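Local coordinates for protein iron-regulated transcriptional activator AFT2 (Saccharomyces cerevisiae, PDB 4LMG) that activates iron-regulon genes when iron is low, recognising the promoter element 5'-CACCC-3' through a zinc-containing WRKY-GCM1 domain and losing DNA binding on iron-induced dimerization, at residues A[36-41]-A[46-51]. Sequence-based numbering, arbitrary orientation.
With ZN (zinc ion), chain I; nucleotides of chain H; nucleotides of chain G.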
loop_
_atom_site.group_PDB
_atom_site.type_symbol
_atom_site.label_atom_id
_atom_site.label_comp_id
_atom_site.label_asym_id
_atom_site.label_seq_id
_atom_site.Cartn_x
_atom_site.Cartn_y
_atom_site.Cartn_z
ATOM N N ILE A 36 11.521 10.799 -8.168
ATOM C CA ILE A 36 11.401 9.347 -8.084
ATOM C C ILE A 36 10.522 8.879 -6.927
ATOM O O ILE A 36 10.615 9.390 -5.811
ATOM C CB ILE A 36 12.778 8.667 -7.943
ATOM C CG1 ILE A 36 13.458 9.118 -6.650
ATOM C CG2 ILE A 36 13.654 8.960 -9.156
ATOM C CD1 ILE A 36 14.621 8.256 -6.242
ATOM N N VAL A 37 9.668 7.902 -7.206
ATOM C CA VAL A 37 8.925 7.216 -6.154
ATOM C C VAL A 37 9.159 5.711 -6.258
ATOM O O VAL A 37 9.619 5.218 -7.289
ATOM C CB VAL A 37 7.412 7.511 -6.223
ATOM C CG1 VAL A 37 7.141 8.974 -5.913
ATOM C CG2 VAL A 37 6.852 7.135 -7.588
ATOM N N ILE A 38 8.855 4.988 -5.185
ATOM C CA ILE A 38 8.978 3.536 -5.189
ATOM C C ILE A 38 7.712 2.888 -5.735
ATOM O O ILE A 38 6.619 3.069 -5.192
ATOM C CB ILE A 38 9.245 2.977 -3.780
ATOM C CG1 ILE A 38 10.487 3.628 -3.168
ATOM C CG2 ILE A 38 9.405 1.461 -3.834
ATOM C CD1 ILE A 38 10.678 3.312 -1.700
ATOM N N GLU A 39 7.865 2.144 -6.823
ATOM C CA GLU A 39 6.759 1.383 -7.379
ATOM C C GLU A 39 6.572 0.118 -6.560
ATOM O O GLU A 39 5.447 -0.312 -6.297
ATOM C CB GLU A 39 7.049 1.013 -8.832
ATOM C CG GLU A 39 6.012 0.099 -9.459
ATOM C CD GLU A 39 6.268 -0.141 -10.932
ATOM O OE1 GLU A 39 7.409 -0.501 -11.292
ATOM O OE2 GLU A 39 5.331 0.038 -11.734
ATOM N N ARG A 40 7.692 -0.465 -6.147
ATOM C CA ARG A 40 7.685 -1.753 -5.469
ATOM C C ARG A 40 9.037 -2.009 -4.822
ATOM O O ARG A 40 10.069 -1.593 -5.341
ATOM C CB ARG A 40 7.382 -2.854 -6.485
ATOM C CG ARG A 40 7.498 -4.269 -5.961
ATOM C CD ARG A 40 7.242 -5.268 -7.078
ATOM N NE ARG A 40 5.983 -4.997 -7.769
ATOM C CZ ARG A 40 5.875 -4.263 -8.872
ATOM N NH1 ARG A 40 6.957 -3.725 -9.421
ATOM N NH2 ARG A 40 4.687 -4.067 -9.427
ATOM N N SER A 41 9.032 -2.689 -3.681
ATOM C CA SER A 41 10.282 -3.098 -3.055
ATOM C C SER A 41 10.156 -4.414 -2.293
ATOM O O SER A 41 9.083 -4.763 -1.794
ATOM C CB SER A 41 10.808 -2.008 -2.121
ATOM O OG SER A 41 10.023 -1.921 -0.946
ATOM N N VAL A 46 14.400 -3.066 -5.538
ATOM C CA VAL A 46 13.560 -1.877 -5.472
ATOM C C VAL A 46 13.357 -1.311 -6.870
ATOM O O VAL A 46 14.317 -1.111 -7.615
ATOM C CB VAL A 46 14.175 -0.789 -4.582
ATOM C CG1 VAL A 46 13.171 0.336 -4.363
ATOM C CG2 VAL A 46 14.617 -1.380 -3.258
ATOM N N THR A 47 12.102 -1.068 -7.226
ATOM C CA THR A 47 11.779 -0.476 -8.515
ATOM C C THR A 47 11.256 0.940 -8.317
ATOM O O THR A 47 10.351 1.172 -7.521
ATOM C CB THR A 47 10.729 -1.303 -9.273
ATOM O OG1 THR A 47 11.250 -2.610 -9.536
ATOM C CG2 THR A 47 10.376 -0.632 -10.589
ATOM N N PHE A 48 11.842 1.882 -9.045
ATOM C CA PHE A 48 11.480 3.284 -8.927
ATOM C C PHE A 48 10.836 3.782 -10.211
ATOM O O PHE A 48 11.078 3.239 -11.289
ATOM C CB PHE A 48 12.721 4.128 -8.628
ATOM C CG PHE A 48 13.455 3.716 -7.385
ATOM C CD1 PHE A 48 14.401 2.706 -7.425
ATOM C CD2 PHE A 48 13.211 4.349 -6.179
ATOM C CE1 PHE A 48 15.084 2.332 -6.286
ATOM C CE2 PHE A 48 13.888 3.980 -5.037
ATOM C CZ PHE A 48 14.827 2.970 -5.090
ATOM N N LYS A 49 10.015 4.819 -10.087
ATOM C CA LYS A 49 9.451 5.490 -11.252
ATOM C C LYS A 49 9.157 6.950 -10.926
ATOM O O LYS A 49 9.342 7.390 -9.792
ATOM C CB LYS A 49 8.181 4.783 -11.724
ATOM C CG LYS A 49 7.055 4.776 -10.703
ATOM C CD LYS A 49 5.852 4.032 -11.245
ATOM C CE LYS A 49 4.738 3.949 -10.217
ATOM N NZ LYS A 49 3.650 3.047 -10.685
ATOM N N CYS A 50 8.704 7.700 -11.925
ATOM C CA CYS A 50 8.350 9.098 -11.708
ATOM C C CYS A 50 7.067 9.198 -10.904
ATOM O O CYS A 50 6.104 8.480 -11.169
ATOM C CB CYS A 50 8.181 9.835 -13.039
ATOM S SG CYS A 50 9.724 10.201 -13.901
ATOM N N ARG A 51 7.057 10.085 -9.916
ATOM C CA ARG A 51 5.832 10.359 -9.183
ATOM C C ARG A 51 4.717 10.643 -10.176
ATOM O O ARG A 51 4.929 11.315 -11.189
ATOM C CB ARG A 51 5.998 11.550 -8.244
ATOM C CG ARG A 51 4.753 11.836 -7.418
ATOM C CD ARG A 51 4.932 13.068 -6.559
ATOM N NE ARG A 51 6.192 13.023 -5.830
ATOM C CZ ARG A 51 6.396 12.307 -4.731
ATOM N NH1 ARG A 51 5.417 11.567 -4.223
ATOM N NH2 ARG A 51 7.581 12.330 -4.138
HETATM ZN ZN ZN I . 8.973 10.443 -16.041
ATOM P P DA H 2 9.228 -5.665 -11.205
ATOM O OP1 DA H 2 9.574 -4.996 -9.929
ATOM O OP2 DA H 2 10.224 -6.553 -11.844
ATOM O "O5'" DA H 2 7.856 -6.472 -10.987
ATOM C "C5'" DA H 2 6.953 -6.678 -12.077
ATOM C "C4'" DA H 2 5.990 -7.842 -11.866
ATOM O "O4'" DA H 2 6.534 -8.805 -10.925
ATOM C "C3'" DA H 2 4.601 -7.484 -11.347
ATOM O "O3'" DA H 2 3.644 -8.318 -11.984
ATOM C "C2'" DA H 2 4.682 -7.784 -9.854
ATOM C "C1'" DA H 2 5.723 -8.899 -9.777
ATOM N N9 DA H 2 6.596 -8.750 -8.623
ATOM C C8 DA H 2 7.905 -8.365 -8.628
ATOM N N7 DA H 2 8.444 -8.310 -7.434
ATOM C C5 DA H 2 7.415 -8.681 -6.588
ATOM C C6 DA H 2 7.343 -8.819 -5.192
ATOM N N6 DA H 2 8.378 -8.585 -4.381
ATOM N N1 DA H 2 6.165 -9.206 -4.664
ATOM C C2 DA H 2 5.134 -9.437 -5.485
ATOM N N3 DA H 2 5.083 -9.343 -6.813
ATOM C C4 DA H 2 6.267 -8.954 -7.304
ATOM P P DC G 10 7.080 6.150 -1.676
ATOM O OP1 DC G 10 7.561 6.825 -0.453
ATOM O OP2 DC G 10 7.827 6.318 -2.942
ATOM O "O5'" DC G 10 6.951 4.579 -1.385
ATOM C "C5'" DC G 10 6.430 4.130 -0.143
ATOM C "C4'" DC G 10 6.099 2.644 -0.176
ATOM O "O4'" DC G 10 4.833 2.426 -0.855
ATOM C "C3'" DC G 10 7.122 1.745 -0.888
ATOM O "O3'" DC G 10 7.476 0.653 -0.059
ATOM C "C2'" DC G 10 6.342 1.215 -2.089
ATOM C "C1'" DC G 10 4.952 1.161 -1.469
ATOM N N1 DC G 10 3.845 0.934 -2.439
ATOM C C2 DC G 10 2.718 0.222 -2.018
ATOM O O2 DC G 10 2.668 -0.191 -0.852
ATOM N N3 DC G 10 1.712 0.007 -2.898
ATOM C C4 DC G 10 1.795 0.465 -4.145
ATOM N N4 DC G 10 0.764 0.218 -4.965
ATOM C C5 DC G 10 2.939 1.192 -4.599
ATOM C C6 DC G 10 3.929 1.400 -3.721
ATOM P P DA G 11 8.725 0.764 0.944
ATOM O OP1 DA G 11 8.643 2.071 1.630
ATOM O OP2 DA G 11 9.949 0.403 0.195
ATOM O "O5'" DA G 11 8.452 -0.406 1.999
ATOM C "C5'" DA G 11 7.429 -0.248 2.965
ATOM C "C4'" DA G 11 6.649 -1.535 3.186
ATOM O "O4'" DA G 11 5.720 -1.757 2.093
ATOM C "C3'" DA G 11 7.449 -2.826 3.327
ATOM O "O3'" DA G 11 6.766 -3.561 4.336
ATOM C "C2'" DA G 11 7.350 -3.447 1.931
ATOM C "C1'" DA G 11 5.958 -3.008 1.479
ATOM N N9 DA G 11 5.789 -2.803 0.040
ATOM C C8 DA G 11 6.705 -2.301 -0.845
ATOM N N7 DA G 11 6.256 -2.222 -2.079
ATOM C C5 DA G 11 4.956 -2.698 -1.997
ATOM C C6 DA G 11 3.939 -2.874 -2.960
ATOM N N6 DA G 11 4.080 -2.568 -4.254
ATOM N N1 DA G 11 2.759 -3.377 -2.541
ATOM C C2 DA G 11 2.611 -3.678 -1.245
ATOM N N3 DA G 11 3.490 -3.557 -0.252
ATOM C C4 DA G 11 4.654 -3.056 -0.696
#
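The carbonyl oxygen T47 O takes two backbone N-H groups, E39 N at 2.8 Å and, weakly, R40 N. This is a classic beta bulge, set in the hairpin of strands 36-42 and 45-50 within the WRKY-GCM1 fold, and strand 36-42, at the edge of the sheet, carries the bulge against DNA. Before it the pairing is regular, V37 N reaching K49 O almost straight (N-H...O 172°); T47 N to R40 O closes the bulge, and S41 faces V46 as the next, non-hydrogen-bonded pair. The chain turns a corner at E39, and its carbonyl oxygen accepts a weak bond from N6 of DA11 of chain G. Groups around the bulge donate to phosphates: I38 N to OP2 of DC10 of chain G, S41 OG to OP2 of DA11 at 2.6 Å, T47 OG1 and, weakly, R40 NH1 to OP1 of DA2 of chain H. R40 bends at chi3 (-52°), O5' of DA2 lies over one face of its guanidinium, toward the rim, and its NH2 reads N7 of a guanine. E39 runs out extended beside T47, and K49 crosses it at roughly a right angle, with a long 3.6 Å salt bridge from E39 OE2 to K49 NZ. I38 CG1 lies 3.9 Å from F48 CE2. C50 SG binds zinc with C73, H97 and H99. R51 NH2 pairs with D111, and V37 CG1 sits over one face of the R51 guanidinium, toward its rim, 3.5 Å from R51 NH1.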